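Local structure of lipoprotein (Mycoplasma mycoides subsp. capri, 7ADK) at residues B[198-203]-B[239-244]; B[305-310]-B[722-727]; B[728-731]-B[736-739]. The protein is probably a cell-surface peptidase of the mycoplasma DUF31 family, placed in clan PA with the chymotrypsin-like proteases. All coordinates share one frame; numbering follows the deposited sequence.

Contact 1: residues B[198-203]-B[239-244]; sequences SSNSIN and GFTLPV
The carboxamide of Asn200 turns its outer edge, the one formed by OD1 and ND2, toward Thr241, and both branches of the threonine side chain meet that edge. OG1 lies by the amide nitrogen and CG2 by the amide oxygen, each displaced slightly toward the same face of the flat group. The polar half of this meeting is a hydrogen bond from Asn200 ND2 to Thr241 OG1, 3.0 Å long. At 154° the bond is somewhat bent, and the acceptor is tilted 16° from the amide plane. In the other half the methyl CG2 of Thr241 lies against the OD1 side of the edge, an apolar group against a polar one. Thr241 can offer both branches because CG2 is anti to its backbone N while OG1 stands beside that N (chi1 -59°).

Residues 240-243 are extended without being paired as a strand, and their side chains alternate: Thr241 points to the 198-203 loop, whereas the buried Phe240 and Leu242 rest on Ile717 and Phe716 of helix 715-719. The contact thus joins the loop between helices 176-192 and 208-212 to a long connection ahead of strand 289-293, at the surface of the N-terminal part of the model. Nearby, Ser201 OG donates to Ser199 O at 2.9 Å, a side-chain-to-backbone bond that spans Asn200. Asn200 itself also touches Tyr233, while Ser199 OG turns to Asn197 OD1.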
loop_
_atom_site.group_PDB
_atom_site.type_symbol
_atom_site.label_atom_id
_atom_site.label_comp_id
_atom_site.label_asym_id
_atom_site.label_seq_id
_atom_site.Cartn_x
_atom_site.Cartn_y
_atom_site.Cartn_z
ATOM N N SER B 198 21.014 -30.517 22.478
ATOM C CA SER B 198 21.386 -31.658 23.325
ATOM C C SER B 198 22.199 -32.737 22.577
ATOM O O SER B 198 22.151 -33.916 22.938
ATOM C CB SER B 198 20.125 -32.203 23.999
ATOM O OG SER B 198 20.415 -33.183 24.970
ATOM N N SER B 199 22.935 -32.354 21.531
ATOM C CA SER B 199 23.846 -33.230 20.761
ATOM C C SER B 199 25.090 -33.683 21.562
ATOM O O SER B 199 25.191 -33.459 22.772
ATOM C CB SER B 199 24.220 -32.532 19.445
ATOM O OG SER B 199 24.849 -31.279 19.645
ATOM N N ASN B 200 26.050 -34.356 20.920
ATOM C CA ASN B 200 27.274 -34.854 21.567
ATOM C C ASN B 200 28.038 -33.752 22.334
ATOM O O ASN B 200 28.100 -32.597 21.915
ATOM C CB ASN B 200 28.165 -35.565 20.530
ATOM C CG ASN B 200 28.539 -34.690 19.348
ATOM O OD1 ASN B 200 27.702 -34.319 18.545
ATOM N ND2 ASN B 200 29.791 -34.354 19.196
ATOM N N SER B 201 28.612 -34.107 23.487
ATOM C CA SER B 201 28.988 -33.167 24.543
ATOM C C SER B 201 30.329 -33.562 25.169
ATOM O O SER B 201 30.728 -34.726 25.109
ATOM C CB SER B 201 27.867 -33.131 25.590
ATOM O OG SER B 201 26.677 -32.549 25.077
ATOM N N ILE B 202 31.034 -32.602 25.764
ATOM C CA ILE B 202 32.376 -32.765 26.341
ATOM C C ILE B 202 32.311 -32.633 27.870
ATOM O O ILE B 202 31.416 -31.992 28.414
ATOM C CB ILE B 202 33.380 -31.822 25.631
ATOM C CG1 ILE B 202 33.485 -32.118 24.116
ATOM C CG2 ILE B 202 34.779 -31.846 26.248
ATOM C CD1 ILE B 202 33.998 -33.502 23.715
ATOM N N ASN B 203 33.210 -33.324 28.571
ATOM C CA ASN B 203 33.258 -33.441 30.030
ATOM C C ASN B 203 33.708 -32.147 30.755
ATOM O O ASN B 203 33.941 -31.112 30.138
ATOM C CB ASN B 203 34.156 -34.647 30.377
ATOM C CG ASN B 203 35.626 -34.455 30.027
ATOM O OD1 ASN B 203 36.002 -33.720 29.129
ATOM N ND2 ASN B 203 36.503 -35.103 30.733
ATOM N N GLY B 239 38.603 -31.925 15.912
ATOM C CA GLY B 239 37.311 -32.115 15.240
ATOM C C GLY B 239 36.291 -30.983 15.443
ATOM O O GLY B 239 36.426 -30.156 16.343
ATOM N N PHE B 240 35.235 -30.983 14.637
ATOM C CA PHE B 240 34.061 -30.110 14.694
ATOM C C PHE B 240 32.743 -30.875 14.780
ATOM O O PHE B 240 32.554 -31.870 14.087
ATOM C CB PHE B 240 33.960 -29.263 13.424
ATOM C CG PHE B 240 34.787 -28.015 13.278
ATOM C CD1 PHE B 240 35.284 -27.340 14.401
ATOM C CD2 PHE B 240 34.886 -27.430 12.007
ATOM C CE1 PHE B 240 35.837 -26.069 14.246
ATOM C CE2 PHE B 240 35.437 -26.157 11.854
ATOM C CZ PHE B 240 35.881 -25.466 12.988
ATOM N N THR B 241 31.774 -30.339 15.515
ATOM C CA THR B 241 30.387 -30.822 15.505
ATOM C C THR B 241 29.482 -29.792 14.832
ATOM O O THR B 241 29.314 -28.689 15.341
ATOM C CB THR B 241 29.902 -31.111 16.932
ATOM O OG1 THR B 241 30.724 -32.074 17.541
ATOM C CG2 THR B 241 28.489 -31.669 16.953
ATOM N N LEU B 242 28.844 -30.164 13.723
ATOM C CA LEU B 242 27.849 -29.371 13.002
ATOM C C LEU B 242 26.443 -29.881 13.371
ATOM O O LEU B 242 26.193 -31.073 13.202
ATOM C CB LEU B 242 28.154 -29.488 11.504
ATOM C CG LEU B 242 27.121 -28.805 10.596
ATOM C CD1 LEU B 242 27.829 -28.045 9.485
ATOM C CD2 LEU B 242 26.182 -29.815 9.947
ATOM N N PRO B 243 25.543 -29.055 13.918
ATOM C CA PRO B 243 24.262 -29.499 14.479
ATOM C C PRO B 243 23.075 -29.431 13.505
ATOM O O PRO B 243 23.069 -28.627 12.576
ATOM C CB PRO B 243 24.025 -28.564 15.653
ATOM C CG PRO B 243 24.574 -27.264 15.103
ATOM C CD PRO B 243 25.795 -27.686 14.303
ATOM N N VAL B 244 22.027 -30.215 13.769
ATOM C CA VAL B 244 20.801 -30.290 12.945
ATOM C C VAL B 244 19.515 -30.535 13.765
ATOM O O VAL B 244 18.416 -30.620 13.222
ATOM C CB VAL B 244 21.019 -31.333 11.833
ATOM C CG1 VAL B 244 21.004 -32.762 12.370
ATOM C CG2 VAL B 244 20.045 -31.206 10.665
#

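Contact 2: residues B[305-310]-B[722-727]; sequences TIYKDY and VGKKLY
Tyr307 and Lys724 reach toward each other from a helix and a loop whose backbones stay well apart, their CA atoms being 9.4 Å from one another. The close part of the contact is small and apolar. Lys724 CD alone rests over one face of the tyrosine ring, 3.7 Å above its plane and shifted toward the rim, where its nearest ring atom is Tyr307 CE2. Measured to the ring centroid, Lys724 CD is 4.0 Å away and 22° off the normal, a CH-pi contact over the face. Lys724 CG keeps a similar height but lies outside the rim, 4.1 Å from Tyr307 CE2. The phenol is carried out from the helix with CG anti to the backbone N (chi1 169°).

The polar end is much looser. A bend at chi3 (75°) raises Lys724 CE off the ring and swings NZ back over its centre at greater height. Lys724 NZ therefore stands almost on the ring normal, yet 5.2 Å from the centroid of Tyr307, and the cation-pi term is at most a weak attraction. Both residues are on the surface. The neighbouring Lys725 starts out toward the helix but curls back to its own loop, where NZ donates to Leu726 O at 2.8 Å and also bonds Ser728 OG. On another side of the helix, Thr305 is buried against Gln402, Ile406 and Tyr409 of helix 402-412. The arrangement is a lysine-over-tyrosine CH-pi contact, and it links helix 299-313 to the loop that leads from helix 715-719 into the hairpin of strands 727-730 and 737-747.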
loop_
_atom_site.group_PDB
_atom_site.type_symbol
_atom_site.label_atom_id
_atom_site.label_comp_id
_atom_site.label_asym_id
_atom_site.label_seq_id
_atom_site.Cartn_x
_atom_site.Cartn_y
_atom_site.Cartn_z
ATOM N N THR B 305 6.423 -32.788 -0.554
ATOM C CA THR B 305 5.683 -34.004 -0.189
ATOM C C THR B 305 6.562 -35.196 0.184
ATOM O O THR B 305 6.138 -35.975 1.035
ATOM C CB THR B 305 4.612 -34.424 -1.191
ATOM O OG1 THR B 305 5.091 -34.635 -2.484
ATOM C CG2 THR B 305 3.452 -33.431 -1.214
ATOM N N ILE B 306 7.797 -35.313 -0.314
ATOM C CA ILE B 306 8.798 -36.247 0.236
ATOM C C ILE B 306 9.159 -35.859 1.679
ATOM O O ILE B 306 9.139 -36.711 2.569
ATOM C CB ILE B 306 10.042 -36.333 -0.679
ATOM C CG1 ILE B 306 9.667 -36.994 -2.022
ATOM C CG2 ILE B 306 11.180 -37.125 -0.014
ATOM C CD1 ILE B 306 10.708 -36.798 -3.123
ATOM N N TYR B 307 9.384 -34.571 1.955
ATOM C CA TYR B 307 9.564 -34.048 3.316
ATOM C C TYR B 307 8.346 -34.345 4.214
ATOM O O TYR B 307 8.494 -34.877 5.318
ATOM C CB TYR B 307 9.883 -32.546 3.242
ATOM C CG TYR B 307 9.826 -31.834 4.581
ATOM C CD1 TYR B 307 8.606 -31.287 5.021
ATOM C CD2 TYR B 307 10.964 -31.752 5.402
ATOM C CE1 TYR B 307 8.516 -30.677 6.284
ATOM C CE2 TYR B 307 10.877 -31.145 6.670
ATOM C CZ TYR B 307 9.652 -30.603 7.110
ATOM O OH TYR B 307 9.552 -30.003 8.325
ATOM N N LYS B 308 7.121 -34.085 3.725
ATOM C CA LYS B 308 5.867 -34.441 4.419
ATOM C C LYS B 308 5.757 -35.949 4.669
ATOM O O LYS B 308 5.210 -36.327 5.697
ATOM C CB LYS B 308 4.627 -33.878 3.686
ATOM C CG LYS B 308 4.457 -32.355 3.894
ATOM C CD LYS B 308 3.815 -31.538 2.749
ATOM C CE LYS B 308 2.358 -31.850 2.398
ATOM N NZ LYS B 308 1.801 -30.903 1.399
ATOM N N ASP B 309 6.295 -36.817 3.814
ATOM C CA ASP B 309 6.302 -38.270 4.036
ATOM C C ASP B 309 7.259 -38.718 5.165
ATOM O O ASP B 309 6.893 -39.540 6.012
ATOM C CB ASP B 309 6.631 -39.008 2.728
ATOM C CG ASP B 309 6.161 -40.463 2.721
ATOM O OD1 ASP B 309 5.355 -40.861 3.591
ATOM O OD2 ASP B 309 6.574 -41.214 1.814
ATOM N N TYR B 310 8.458 -38.131 5.262
ATOM C CA TYR B 310 9.326 -38.338 6.431
ATOM C C TYR B 310 8.689 -37.785 7.713
ATOM O O TYR B 310 8.694 -38.467 8.740
ATOM C CB TYR B 310 10.724 -37.749 6.199
ATOM C CG TYR B 310 11.549 -38.388 5.094
ATOM C CD1 TYR B 310 12.360 -37.582 4.276
ATOM C CD2 TYR B 310 11.570 -39.786 4.928
ATOM C CE1 TYR B 310 13.171 -38.162 3.284
ATOM C CE2 TYR B 310 12.362 -40.367 3.921
ATOM C CZ TYR B 310 13.161 -39.555 3.095
ATOM O OH TYR B 310 13.920 -40.132 2.131
ATOM N N VAL B 722 20.259 -22.779 6.703
ATOM C CA VAL B 722 19.034 -22.005 7.018
ATOM C C VAL B 722 17.786 -22.762 6.553
ATOM O O VAL B 722 17.768 -23.340 5.469
ATOM C CB VAL B 722 19.050 -20.553 6.485
ATOM C CG1 VAL B 722 20.152 -19.722 7.126
ATOM C CG2 VAL B 722 19.172 -20.434 4.969
ATOM N N GLY B 723 16.743 -22.791 7.383
ATOM C CA GLY B 723 15.582 -23.683 7.221
ATOM C C GLY B 723 15.834 -25.146 7.635
ATOM O O GLY B 723 16.646 -25.413 8.518
ATOM N N LYS B 724 15.125 -26.088 6.995
ATOM C CA LYS B 724 15.060 -27.533 7.332
ATOM C C LYS B 724 16.168 -28.427 6.727
ATOM O O LYS B 724 16.519 -29.460 7.293
ATOM C CB LYS B 724 13.647 -28.039 6.944
ATOM C CG LYS B 724 13.418 -28.235 5.429
ATOM C CD LYS B 724 11.967 -28.042 4.957
ATOM C CE LYS B 724 11.579 -26.554 4.933
ATOM N NZ LYS B 724 10.366 -26.294 4.122
ATOM N N LYS B 725 16.687 -28.020 5.570
ATOM C CA LYS B 725 17.466 -28.776 4.568
ATOM C C LYS B 725 18.641 -27.926 4.055
ATOM O O LYS B 725 18.424 -26.749 3.779
ATOM C CB LYS B 725 16.439 -29.194 3.490
ATOM C CG LYS B 725 16.929 -29.556 2.087
ATOM C CD LYS B 725 17.839 -30.788 2.013
ATOM C CE LYS B 725 18.111 -31.226 0.565
ATOM N NZ LYS B 725 18.554 -30.113 -0.310
ATOM N N LEU B 726 19.857 -28.461 3.911
ATOM C CA LEU B 726 20.984 -27.715 3.325
ATOM C C LEU B 726 20.863 -27.516 1.803
ATOM O O LEU B 726 20.187 -28.278 1.114
ATOM C CB LEU B 726 22.357 -28.267 3.760
ATOM C CG LEU B 726 22.887 -29.556 3.103
ATOM C CD1 LEU B 726 24.402 -29.599 3.198
ATOM C CD2 LEU B 726 22.364 -30.811 3.782
ATOM N N TYR B 727 21.503 -26.465 1.289
ATOM C CA TYR B 727 21.293 -25.944 -0.057
ATOM C C TYR B 727 21.825 -26.849 -1.176
ATOM O O TYR B 727 23.001 -27.193 -1.201
ATOM C CB TYR B 727 21.901 -24.547 -0.135
ATOM C CG TYR B 727 22.005 -23.971 -1.523
ATOM C CD1 TYR B 727 20.908 -23.339 -2.125
ATOM C CD2 TYR B 727 23.230 -24.049 -2.202
ATOM C CE1 TYR B 727 21.058 -22.734 -3.384
ATOM C CE2 TYR B 727 23.394 -23.434 -3.451
ATOM C CZ TYR B 727 22.307 -22.764 -4.038
ATOM O OH TYR B 727 22.471 -22.157 -5.233
#

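Contact 3: residues B[728-731]-B[736-739]; sequences SLKD and EVKK
Leu729 and Lys738 face each other as a hydrogen-bonded antiparallel pair and satisfy one another's backbone groups. Leu729 N donates to Lys738 O at 3.0 Å, and Lys738 N returns the bond to Leu729 O at 3.1 Å, both nearly straight. Lys738 O also receives a CA-H...O contact from Ser728, with Ser728 CA 3.4 Å away.

In the flanking pairs, Ser728 with Lys739 and Lys730 with Val737, no backbone bond joins the two residues. Ser728 finds its partners outside: its O accepts from Lys453 NZ, while its OG bonds Lys725 NZ and across the hairpin lies against Lys739 CG, 3.8 Å away. Toward the turn, Asp731 OD1 is held by Asn735 ND2, within the connection between the strands.

Apolar contact on the face shared by Ser728, Lys730, Val737 and Lys739 comes from Val737 CG1, which touches Lys730 CG at 4.1 Å; beyond this the lysine chain runs extended and away. Leu729 points to the other face and is buried against Lys453, His508 and Thr510. Lys739 bonds through its backbone to Gly535 of strand 535-537, which runs parallel to strand 737-747. The short segments run at 154° to one another, a twisted antiparallel beta hairpin that adds strand 727-730 to the mixed sheet within the region assigned to the mycoplasma peptidase family, probably a clan PA fold.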
loop_
_atom_site.group_PDB
_atom_site.type_symbol
_atom_site.label_atom_id
_atom_site.label_comp_id
_atom_site.label_asym_id
_atom_site.label_seq_id
_atom_site.Cartn_x
_atom_site.Cartn_y
_atom_site.Cartn_z
ATOM N N SER B 728 20.969 -27.181 -2.144
ATOM C CA SER B 728 21.317 -27.921 -3.361
ATOM C C SER B 728 21.383 -27.018 -4.583
ATOM O O SER B 728 20.463 -26.241 -4.842
ATOM C CB SER B 728 20.300 -29.023 -3.640
ATOM O OG SER B 728 20.280 -29.949 -2.594
ATOM N N LEU B 729 22.424 -27.175 -5.394
ATOM C CA LEU B 729 22.524 -26.567 -6.708
ATOM C C LEU B 729 22.820 -27.628 -7.768
ATOM O O LEU B 729 23.730 -28.444 -7.636
ATOM C CB LEU B 729 23.558 -25.438 -6.655
ATOM C CG LEU B 729 23.767 -24.679 -7.967
ATOM C CD1 LEU B 729 22.508 -23.954 -8.418
ATOM C CD2 LEU B 729 24.874 -23.665 -7.783
ATOM N N LYS B 730 22.034 -27.610 -8.838
ATOM C CA LYS B 730 22.201 -28.464 -10.014
ATOM C C LYS B 730 23.342 -27.934 -10.878
ATOM O O LYS B 730 23.299 -26.803 -11.341
ATOM C CB LYS B 730 20.855 -28.551 -10.751
ATOM C CG LYS B 730 20.720 -29.718 -11.716
ATOM C CD LYS B 730 19.284 -29.945 -12.145
ATOM C CE LYS B 730 19.112 -31.195 -12.997
ATOM N NZ LYS B 730 17.708 -31.546 -13.228
ATOM N N ASP B 731 24.370 -28.734 -11.092
ATOM C CA ASP B 731 25.516 -28.383 -11.934
ATOM C C ASP B 731 25.246 -28.699 -13.416
ATOM O O ASP B 731 24.504 -29.618 -13.737
ATOM C CB ASP B 731 26.764 -29.085 -11.404
ATOM C CG ASP B 731 28.057 -28.666 -12.101
ATOM O OD1 ASP B 731 29.016 -29.465 -12.086
ATOM O OD2 ASP B 731 28.137 -27.539 -12.636
ATOM N N GLU B 736 25.370 -34.355 -11.628
ATOM C CA GLU B 736 24.347 -34.493 -10.583
ATOM C C GLU B 736 24.079 -33.158 -9.850
ATOM O O GLU B 736 24.841 -32.204 -9.990
ATOM C CB GLU B 736 24.851 -35.587 -9.621
ATOM C CG GLU B 736 23.831 -36.261 -8.701
ATOM C CD GLU B 736 22.964 -37.301 -9.400
ATOM O OE1 GLU B 736 22.735 -38.383 -8.840
ATOM O OE2 GLU B 736 22.498 -37.066 -10.511
ATOM N N VAL B 737 23.041 -33.069 -9.015
ATOM C CA VAL B 737 22.976 -32.045 -7.962
ATOM C C VAL B 737 24.113 -32.224 -6.956
ATOM O O VAL B 737 24.574 -33.343 -6.719
ATOM C CB VAL B 737 21.633 -32.008 -7.207
ATOM C CG1 VAL B 737 20.458 -31.712 -8.120
ATOM C CG2 VAL B 737 21.333 -33.265 -6.414
ATOM N N LYS B 738 24.536 -31.128 -6.325
ATOM C CA LYS B 738 25.473 -31.137 -5.200
ATOM C C LYS B 738 24.969 -30.235 -4.082
ATOM O O LYS B 738 24.351 -29.203 -4.348
ATOM C CB LYS B 738 26.872 -30.786 -5.717
ATOM C CG LYS B 738 27.950 -30.880 -4.638
ATOM C CD LYS B 738 29.340 -30.748 -5.258
ATOM C CE LYS B 738 30.406 -30.698 -4.174
ATOM N NZ LYS B 738 31.746 -30.614 -4.737
ATOM N N LYS B 739 25.174 -30.667 -2.837
ATOM C CA LYS B 739 24.777 -29.974 -1.600
ATOM C C LYS B 739 25.916 -29.104 -1.073
ATOM O O LYS B 739 27.073 -29.495 -1.195
ATOM C CB LYS B 739 24.335 -30.982 -0.527
ATOM C CG LYS B 739 23.169 -31.874 -0.962
ATOM C CD LYS B 739 22.770 -32.867 0.131
ATOM C CE LYS B 739 21.846 -33.938 -0.439
ATOM N NZ LYS B 739 21.383 -34.898 0.572
#

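How the contacts relate
None of the three contacts lies in the core; in contact 3 Leu729 alone is buried, and in contacts 1 and 2 neither touching residue is. One segment of contact 2, the loop 722-727, runs directly into the hairpin of contact 3, and Leu726 CD1 packs against Lys739 CB at 4.0 Å. Contact 1 touches neither of the others, although its nearest atoms come within about 5 Å of contact 2, and helix 715-719 beneath its 239-244 segment leads into loop 722-727. Chemistry follows setting: regular backbone bonding within the sheet of contact 3, one side-chain hydrogen bond between irregular segments in contact 1, and dispersion over a ring face where helix meets loop in contact 2.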